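Local atomic coordinates of phosphoribosylformylglycinamidine synthase 2 (Thermus thermophilus, PDB entry 3VIU), a protein that belongs to the PurM-like family of AIR synthase related proteins, with two homologous halves fused in one chain, and binds ADP and magnesium. Residues Ala79-Ser91 / Pro518-Ser530. Numbering follows the deposited sequence.
With ADP (adenosine-5'-diphosphate), chain B; PO4 (phosphate ion), chain C.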
ATOM      1  N   ALA A  79      13.464  14.161  -1.087  1.00 23.54           N
ATOM      2  CA  ALA A  79      12.023  13.992  -0.921  1.00 21.93           C
ATOM      3  C   ALA A  79      11.689  12.556  -1.308  1.00 21.11           C
ATOM      4  O   ALA A  79      12.488  11.876  -1.961  1.00 21.21           O
ATOM      5  CB  ALA A  79      11.268  14.967  -1.821  1.00 20.99           C
ATOM      6  N   VAL A  80      10.516  12.089  -0.897  1.00 19.17           N
ATOM      7  CA  VAL A  80      10.091  10.739  -1.217  1.00 15.53           C
ATOM      8  C   VAL A  80       8.650  10.721  -1.709  1.00 15.25           C
ATOM      9  O   VAL A  80       7.748  11.258  -1.062  1.00 14.62           O
ATOM     10  CB  VAL A  80      10.226   9.798   0.005  1.00 15.13           C
ATOM     11  CG1 VAL A  80       9.509   8.485  -0.252  1.00 13.05           C
ATOM     12  CG2 VAL A  80      11.688   9.528   0.281  1.00 13.97           C
ATOM     13  N   ALA A  81       8.449  10.115  -2.872  1.00 11.68           N
ATOM     14  CA  ALA A  81       7.123  10.003  -3.438  1.00 12.14           C
ATOM     15  C   ALA A  81       6.675   8.571  -3.210  1.00 12.92           C
ATOM     16  O   ALA A  81       7.485   7.646  -3.259  1.00 14.97           O
ATOM     17  CB  ALA A  81       7.156  10.305  -4.928  1.00 11.48           C
ATOM     18  N   PHE A  82       5.394   8.379  -2.931  1.00 12.59           N
ATOM     19  CA  PHE A  82       4.884   7.036  -2.749  1.00 13.39           C
ATOM     20  C   PHE A  82       3.381   6.995  -2.906  1.00 14.73           C
ATOM     21  O   PHE A  82       2.703   8.019  -2.855  1.00 13.09           O
ATOM     22  CB  PHE A  82       5.310   6.452  -1.393  1.00 11.06           C
ATOM     23  CG  PHE A  82       4.760   7.185  -0.199  1.00 12.81           C
ATOM     24  CD1 PHE A  82       5.234   8.445   0.148  1.00 12.62           C
ATOM     25  CD2 PHE A  82       3.795   6.594   0.606  1.00 11.24           C
ATOM     26  CE1 PHE A  82       4.753   9.101   1.283  1.00 13.87           C
ATOM     27  CE2 PHE A  82       3.311   7.243   1.743  1.00 12.02           C
ATOM     28  CZ  PHE A  82       3.791   8.496   2.081  1.00 12.32           C
ATOM     29  N   LYS A  83       2.869   5.790  -3.112  1.00 16.82           N
ATOM     30  CA  LYS A  83       1.447   5.589  -3.300  1.00 19.77           C
ATOM     31  C   LYS A  83       1.169   4.096  -3.396  1.00 20.90           C
ATOM     32  O   LYS A  83       2.074   3.299  -3.665  1.00 21.39           O
ATOM     33  CB  LYS A  83       1.000   6.274  -4.589  1.00 19.60           C
ATOM     34  CG  LYS A  83      -0.471   6.133  -4.892  1.00 21.77           C
ATOM     35  CD  LYS A  83      -0.736   6.522  -6.330  1.00 23.70           C
ATOM     36  CE  LYS A  83      -2.137   6.159  -6.750  1.00 26.10           C
ATOM     37  NZ  LYS A  83      -2.281   6.336  -8.215  1.00 27.39           N
ATOM     38  N   ILE A  84      -0.084   3.725  -3.171  1.00 20.35           N
ATOM     39  CA  ILE A  84      -0.486   2.331  -3.252  1.00 20.70           C
ATOM     40  C   ILE A  84      -1.674   2.252  -4.206  1.00 20.88           C
ATOM     41  O   ILE A  84      -2.544   3.125  -4.204  1.00 22.34           O
ATOM     42  CB  ILE A  84      -0.842   1.774  -1.846  1.00 19.80           C
ATOM     43  CG1 ILE A  84      -1.038   0.261  -1.913  1.00 19.52           C
ATOM     44  CG2 ILE A  84      -2.089   2.452  -1.308  1.00 21.49           C
ATOM     45  CD1 ILE A  84      -1.248  -0.372  -0.554  1.00 20.68           C
ATOM     46  N   GLU A  85      -1.680   1.221  -5.043  1.00 21.07           N
ATOM     47  CA  GLU A  85      -2.725   1.000  -6.045  1.00 21.74           C
ATOM     48  C   GLU A  85      -3.243  -0.412  -5.865  1.00 19.62           C
ATOM     49  O   GLU A  85      -2.699  -1.179  -5.086  1.00 22.06           O
ATOM     50  CB  GLU A  85      -2.138   1.090  -7.465  1.00 24.61           C
ATOM     51  CG  GLU A  85      -2.344   2.375  -8.261  1.00 29.78           C
ATOM     52  CD  GLU A  85      -1.813   2.235  -9.700  1.00 35.17           C
ATOM     53  OE1 GLU A  85      -1.900   3.202 -10.492  1.00 36.67           O
ATOM     54  OE2 GLU A  85      -1.304   1.140 -10.042  1.00 36.57           O
ATOM     55  N   SER A  86      -4.276  -0.760  -6.618  1.00 20.44           N
ATOM     56  CA  SER A  86      -4.833  -2.104  -6.572  1.00 19.98           C
ATOM     57  C   SER A  86      -5.051  -2.633  -8.001  1.00 21.33           C
ATOM     58  O   SER A  86      -5.232  -1.856  -8.944  1.00 22.17           O
ATOM     59  CB  SER A  86      -6.162  -2.106  -5.815  1.00 18.44           C
ATOM     60  OG  SER A  86      -7.221  -1.636  -6.631  1.00 14.33           O
ATOM     61  N   HIS A  87      -5.004  -3.955  -8.155  1.00 22.08           N
ATOM     62  CA  HIS A  87      -5.234  -4.612  -9.443  1.00 24.53           C
ATOM     63  C   HIS A  87      -5.939  -5.915  -9.105  1.00 24.18           C
ATOM     64  O   HIS A  87      -5.527  -7.001  -9.525  1.00 23.81           O
ATOM     65  CB  HIS A  87      -3.912  -4.896 -10.180  1.00 27.32           C
ATOM     66  CG  HIS A  87      -3.742  -4.103 -11.443  1.00 29.27           C
ATOM     67  ND1 HIS A  87      -3.534  -2.738 -11.446  1.00 31.25           N
ATOM     68  CD2 HIS A  87      -3.781  -4.478 -12.745  1.00 30.56           C
ATOM     69  CE1 HIS A  87      -3.455  -2.308 -12.694  1.00 30.90           C
ATOM     70  NE2 HIS A  87      -3.603  -3.343 -13.500  1.00 30.78           N
ATOM     71  N   ASN A  88      -7.017  -5.784  -8.341  1.00 22.83           N
ATOM     72  CA  ASN A  88      -7.790  -6.922  -7.883  1.00 22.56           C
ATOM     73  C   ASN A  88      -8.444  -7.765  -8.964  1.00 24.20           C
ATOM     74  O   ASN A  88      -7.998  -8.883  -9.229  1.00 25.32           O
ATOM     75  CB  ASN A  88      -8.847  -6.459  -6.882  1.00 19.08           C
ATOM     76  CG  ASN A  88      -8.254  -5.629  -5.752  1.00 20.48           C
ATOM     77  OD1 ASN A  88      -7.145  -5.899  -5.275  1.00 18.53           O
ATOM     78  ND2 ASN A  88      -8.997  -4.621  -5.310  1.00 18.60           N
ATOM     79  N   HIS A  89      -9.496  -7.238  -9.584  1.00 25.94           N
ATOM     80  CA  HIS A  89     -10.224  -7.975 -10.616  1.00 27.07           C
ATOM     81  C   HIS A  89      -9.319  -8.589 -11.684  1.00 26.94           C
ATOM     82  O   HIS A  89      -9.478  -9.751 -12.050  1.00 26.26           O
ATOM     83  CB  HIS A  89     -11.290  -7.073 -11.253  1.00 29.47           C
ATOM     84  CG  HIS A  89     -12.411  -6.719 -10.319  1.00 33.35           C
ATOM     85  ND1 HIS A  89     -13.374  -7.628  -9.931  1.00 34.60           N
ATOM     86  CD2 HIS A  89     -12.695  -5.569  -9.660  1.00 34.36           C
ATOM     87  CE1 HIS A  89     -14.199  -7.055  -9.073  1.00 34.30           C
ATOM     88  NE2 HIS A  89     -13.810  -5.806  -8.890  1.00 34.86           N
ATOM     89  N   PRO A  90      -8.346  -7.824 -12.193  1.00 26.54           N
ATOM     90  CA  PRO A  90      -7.470  -8.404 -13.215  1.00 26.43           C
ATOM     91  C   PRO A  90      -6.582  -9.535 -12.685  1.00 24.98           C
ATOM     92  O   PRO A  90      -6.296 -10.492 -13.407  1.00 25.31           O
ATOM     93  CB  PRO A  90      -6.671  -7.196 -13.715  1.00 25.25           C
ATOM     94  CG  PRO A  90      -6.646  -6.289 -12.515  1.00 26.66           C
ATOM     95  CD  PRO A  90      -8.055  -6.395 -11.991  1.00 25.91           C
ATOM     96  N   SER A  91      -6.147  -9.434 -11.432  1.00 23.14           N
ATOM     97  CA  SER A  91      -5.304 -10.486 -10.865  1.00 21.32           C
ATOM     98  C   SER A  91      -6.130 -11.745 -10.676  1.00 20.26           C
ATOM     99  O   SER A  91      -5.612 -12.862 -10.727  1.00 20.38           O
ATOM    100  CB  SER A  91      -4.696 -10.045  -9.535  1.00 20.15           C
ATOM    101  OG  SER A  91      -3.662  -9.107  -9.764  1.00 18.36           O
ATOM    102  N   PRO A 518      -0.791  12.666   8.274  1.00 11.41           N
ATOM    103  CA  PRO A 518      -1.737  12.920   7.177  1.00 12.97           C
ATOM    104  C   PRO A 518      -1.643  12.021   5.938  1.00 14.41           C
ATOM    105  O   PRO A 518      -0.601  11.415   5.687  1.00 15.87           O
ATOM    106  CB  PRO A 518      -1.444  14.370   6.826  1.00 10.24           C
ATOM    107  CG  PRO A 518       0.064  14.407   6.949  1.00  9.07           C
ATOM    108  CD  PRO A 518       0.321  13.635   8.242  1.00 10.35           C
ATOM    109  N   VAL A 519      -2.743  11.947   5.179  1.00 15.84           N
ATOM    110  CA  VAL A 519      -2.795  11.184   3.924  1.00 16.31           C
ATOM    111  C   VAL A 519      -2.086  12.018   2.882  1.00 15.89           C
ATOM    112  O   VAL A 519      -2.159  13.241   2.899  1.00 18.84           O
ATOM    113  CB  VAL A 519      -4.208  11.026   3.319  1.00 17.90           C
ATOM    114  CG1 VAL A 519      -4.567   9.560   3.214  1.00 18.52           C
ATOM    115  CG2 VAL A 519      -5.219  11.840   4.085  1.00 17.22           C
ATOM    116  N   VAL A 520      -1.454  11.356   1.933  1.00 15.32           N
ATOM    117  CA  VAL A 520      -0.752  12.080   0.904  1.00 15.64           C
ATOM    118  C   VAL A 520      -1.155  11.517  -0.459  1.00 16.52           C
ATOM    119  O   VAL A 520      -0.968  12.153  -1.499  1.00 16.89           O
ATOM    120  CB  VAL A 520       0.763  11.978   1.164  1.00 14.25           C
ATOM    121  CG1 VAL A 520       1.310  10.669   0.639  1.00 13.83           C
ATOM    122  CG2 VAL A 520       1.456  13.176   0.600  1.00 17.45           C
ATOM    123  N   SER A 521      -1.735  10.321  -0.436  1.00 17.11           N
ATOM    124  CA  SER A 521      -2.188   9.650  -1.647  1.00 16.00           C
ATOM    125  C   SER A 521      -2.871   8.355  -1.263  1.00 17.34           C
ATOM    126  O   SER A 521      -2.917   7.986  -0.082  1.00 19.00           O
ATOM    127  CB  SER A 521      -1.015   9.341  -2.579  1.00 16.56           C
ATOM    128  OG  SER A 521      -0.170   8.351  -2.023  1.00 15.68           O
ATOM    129  N   GLY A 522      -3.400   7.653  -2.257  1.00 17.36           N
ATOM    130  CA  GLY A 522      -4.070   6.403  -1.967  1.00 16.30           C
ATOM    131  C   GLY A 522      -4.848   5.869  -3.146  1.00 16.86           C
ATOM    132  O   GLY A 522      -4.687   6.338  -4.267  1.00 17.59           O
ATOM    133  N   ASN A 523      -5.703   4.890  -2.879  1.00 16.58           N
ATOM    134  CA  ASN A 523      -6.505   4.266  -3.910  1.00 15.10           C
ATOM    135  C   ASN A 523      -7.798   3.750  -3.312  1.00 15.16           C
ATOM    136  O   ASN A 523      -7.921   3.595  -2.100  1.00 14.68           O
ATOM    137  CB  ASN A 523      -5.747   3.094  -4.525  1.00 14.42           C
ATOM    138  CG  ASN A 523      -6.519   2.437  -5.651  1.00 15.95           C
ATOM    139  OD1 ASN A 523      -6.804   3.073  -6.660  1.00 18.45           O
ATOM    140  ND2 ASN A 523      -6.872   1.164  -5.479  1.00 12.90           N
ATOM    141  N   VAL A 524      -8.767   3.482  -4.176  1.00 15.53           N
ATOM    142  CA  VAL A 524     -10.048   2.960  -3.730  1.00 14.80           C
ATOM    143  C   VAL A 524     -10.548   1.952  -4.735  1.00 15.39           C
ATOM    144  O   VAL A 524     -10.751   2.281  -5.897  1.00 17.04           O
ATOM    145  CB  VAL A 524     -11.118   4.072  -3.583  1.00 11.81           C
ATOM    146  CG1 VAL A 524     -12.477   3.458  -3.246  1.00  8.19           C
ATOM    147  CG2 VAL A 524     -10.698   5.047  -2.505  1.00  9.23           C
ATOM    148  N   SER A 525     -10.735   0.719  -4.281  1.00 15.95           N
ATOM    149  CA  SER A 525     -11.246  -0.345  -5.135  1.00 15.75           C
ATOM    150  C   SER A 525     -12.555  -0.832  -4.529  1.00 16.09           C
ATOM    151  O   SER A 525     -12.573  -1.342  -3.410  1.00 17.40           O
ATOM    152  CB  SER A 525     -10.249  -1.500  -5.210  1.00 13.36           C
ATOM    153  OG  SER A 525     -10.800  -2.572  -5.945  1.00 14.98           O
ATOM    154  N   LEU A 526     -13.650  -0.661  -5.260  1.00 16.61           N
ATOM    155  CA  LEU A 526     -14.959  -1.079  -4.773  1.00 16.11           C
ATOM    156  C   LEU A 526     -15.506  -2.256  -5.568  1.00 16.53           C
ATOM    157  O   LEU A 526     -14.879  -2.720  -6.522  1.00 16.64           O
ATOM    158  CB  LEU A 526     -15.943   0.087  -4.847  1.00 13.24           C
ATOM    159  CG  LEU A 526     -15.535   1.323  -4.048  1.00 14.35           C
ATOM    160  CD1 LEU A 526     -16.574   2.401  -4.246  1.00 14.61           C
ATOM    161  CD2 LEU A 526     -15.380   0.972  -2.565  1.00 10.20           C
ATOM    162  N   TYR A 527     -16.678  -2.735  -5.162  1.00 16.84           N
ATOM    163  CA  TYR A 527     -17.330  -3.851  -5.841  1.00 18.86           C
ATOM    164  C   TYR A 527     -16.552  -5.156  -5.734  1.00 18.36           C
ATOM    165  O   TYR A 527     -16.640  -6.011  -6.616  1.00 18.69           O
ATOM    166  CB  TYR A 527     -17.565  -3.505  -7.320  1.00 17.12           C
ATOM    167  CG  TYR A 527     -18.507  -2.347  -7.512  1.00 15.62           C
ATOM    168  CD1 TYR A 527     -19.890  -2.516  -7.386  1.00 17.19           C
ATOM    169  CD2 TYR A 527     -18.020  -1.069  -7.773  1.00 15.76           C
ATOM    170  CE1 TYR A 527     -20.767  -1.437  -7.515  1.00 17.50           C
ATOM    171  CE2 TYR A 527     -18.881   0.016  -7.902  1.00 18.33           C
ATOM    172  CZ  TYR A 527     -20.254  -0.173  -7.771  1.00 19.20           C
ATOM    173  OH  TYR A 527     -21.101   0.904  -7.892  1.00 20.72           O
ATOM    174  N   ASN A 528     -15.784  -5.305  -4.663  1.00 18.45           N
ATOM    175  CA  ASN A 528     -15.034  -6.537  -4.456  1.00 20.19           C
ATOM    176  C   ASN A 528     -15.927  -7.496  -3.687  1.00 20.55           C
ATOM    177  O   ASN A 528     -15.789  -7.662  -2.480  1.00 20.04           O
ATOM    178  CB  ASN A 528     -13.745  -6.261  -3.678  1.00 19.91           C
ATOM    179  CG  ASN A 528     -12.720  -5.522  -4.510  1.00 20.63           C
ATOM    180  OD1 ASN A 528     -12.154  -6.084  -5.440  1.00 19.13           O
ATOM    181  ND2 ASN A 528     -12.488  -4.250  -4.190  1.00 19.81           N
ATOM    182  N   GLU A 529     -16.870  -8.098  -4.402  1.00 22.70           N
ATOM    183  CA  GLU A 529     -17.796  -9.050  -3.813  1.00 25.24           C
ATOM    184  C   GLU A 529     -18.483  -9.824  -4.921  1.00 26.71           C
ATOM    185  O   GLU A 529     -18.527  -9.383  -6.070  1.00 27.02           O
ATOM    186  CB  GLU A 529     -18.855  -8.332  -2.960  1.00 25.10           C
ATOM    187  CG  GLU A 529     -19.911  -7.565  -3.749  1.00 27.05           C
ATOM    188  CD  GLU A 529     -20.979  -6.935  -2.854  1.00 28.19           C
ATOM    189  OE1 GLU A 529     -20.624  -6.074  -2.024  1.00 29.46           O
ATOM    190  OE2 GLU A 529     -22.172  -7.299  -2.975  1.00 27.16           O
ATOM    191  N   SER A 530     -19.011 -10.988  -4.572  1.00 28.46           N
ATOM    192  CA  SER A 530     -19.728 -11.813  -5.525  1.00 30.15           C
ATOM    193  C   SER A 530     -20.775 -12.626  -4.774  1.00 30.50           C
ATOM    194  O   SER A 530     -20.501 -13.185  -3.709  1.00 30.44           O
ATOM    195  CB  SER A 530     -18.763 -12.739  -6.257  1.00 31.58           C
ATOM    196  OG  SER A 530     -18.165 -13.647  -5.357  1.00 38.35           O
TER
HETATM  197  PB  ADP B 800      -4.015   6.434 -11.201  1.00 74.65           P
HETATM  198  O1B ADP B 800      -5.207   6.016 -11.991  1.00 75.79           O
HETATM  199  O2B ADP B 800      -3.426   5.159 -10.414  1.00 74.08           O
HETATM  200  O3B ADP B 800      -2.861   7.059 -12.260  1.00 74.54           O
HETATM  201  PA  ADP B 800      -6.002   7.536  -9.690  1.00 68.93           P
HETATM  202  O1A ADP B 800      -6.804   8.354 -10.641  1.00 68.84           O
HETATM  203  O2A ADP B 800      -6.550   6.011  -9.720  1.00 68.99           O
HETATM  204  O3A ADP B 800      -4.417   7.596 -10.117  1.00 71.48           O
HETATM  205  O5' ADP B 800      -6.141   8.075  -8.153  1.00 64.03           O
HETATM  206  C5' ADP B 800      -6.898   9.301  -8.139  1.00 57.25           C
HETATM  207  C4' ADP B 800      -6.271  10.394  -7.225  1.00 52.52           C
HETATM  208  O4' ADP B 800      -6.962  10.460  -5.936  1.00 50.76           O
HETATM  209  C3' ADP B 800      -4.776  10.164  -6.883  1.00 50.00           C
HETATM  210  O3' ADP B 800      -4.115  11.429  -6.747  1.00 48.00           O
HETATM  211  C2' ADP B 800      -4.833   9.382  -5.571  1.00 48.84           C
HETATM  212  O2' ADP B 800      -3.635   9.521  -4.803  1.00 46.83           O
HETATM  213  C1' ADP B 800      -6.070   9.960  -4.879  1.00 49.10           C
HETATM  214  N9  ADP B 800      -6.751   8.952  -4.054  1.00 48.44           N
HETATM  215  C8  ADP B 800      -7.548   7.937  -4.505  1.00 47.66           C
HETATM  216  N7  ADP B 800      -7.993   7.229  -3.508  1.00 47.23           N
HETATM  217  C5  ADP B 800      -7.514   7.736  -2.352  1.00 46.31           C
HETATM  218  C6  ADP B 800      -7.647   7.403  -0.979  1.00 45.84           C
HETATM  219  N6  ADP B 800      -8.422   6.326  -0.589  1.00 45.15           N
HETATM  220  N1  ADP B 800      -7.002   8.159  -0.063  1.00 45.24           N
HETATM  221  C2  ADP B 800      -6.246   9.208  -0.420  1.00 44.61           C
HETATM  222  N3  ADP B 800      -6.096   9.554  -1.701  1.00 44.46           N
HETATM  223  C4  ADP B 800      -6.704   8.856  -2.685  1.00 46.63           C
HETATM  224  P   PO4 C 900      -9.458  -3.009  -9.177  1.00 25.51           P
HETATM  225  O1  PO4 C 900      -8.315  -3.271  -8.275  1.00 27.98           O
HETATM  226  O2  PO4 C 900     -10.048  -4.295  -9.613  1.00 28.26           O
HETATM  227  O3  PO4 C 900     -10.482  -2.216  -8.459  1.00 30.70           O
HETATM  228  O4  PO4 C 900      -8.988  -2.250 -10.365  1.00 28.76           O
HETATM  229  O   HOH W   1      -5.985   1.198  -8.736  1.00 21.24           O
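Part of the ADP pocket is formed where strand 79-86 of one PurM-like N-terminal domain runs alongside strand 519-525 of the other; a phosphate ion, probably from the crystallisation liquor, sits nearby. The strands point the same way, their axes 5.4 Å apart, yet side chains rather than paired backbones join them. At the buried end, CZ of F82 lies 3.6 Å from CG1 of V520, the two side chains crossing at about a right angle. S521 follows, with OG 3.0 Å from F82 O and hydrogen-bonded to T484; its small side chain packs directly against the start of the K83 chain, CB to OG 3.5 Å. The long K83 chain, fully extended with CG anti to the backbone N (chi1 -180°), carries NZ to the ADP phosphates, 2.7 Å from O2B and within bonding distance of bridging O3A. G522, lacking a side chain, lets the nucleotide lie close, and its N binds ADP O2' at 3.2 Å. Farther along, N523 ND2 makes a weak bond to S86 OG. That hydroxyl and S525 OG each donate to the phosphate ion, S86 OG to O1 and S525 OG to O3, both at 2.6 Å; the backbone N atoms of N88 and H89, at the start of helix 88-93, add two more bonds. N528 ND2 donates nearly straight, at 170°, to S525 OG; N88 ND2, which also bonds N488, adds only a weak 2.8 Å bond to this hydroxyl, while N88 OD1 is held by V173 N. Both N-H groups point at S525 OG, which can help turn its proton toward the ion. Such a shared nucleotide site is characteristic of PurM-like proteins, whose N-terminal domains pair, here within one chain.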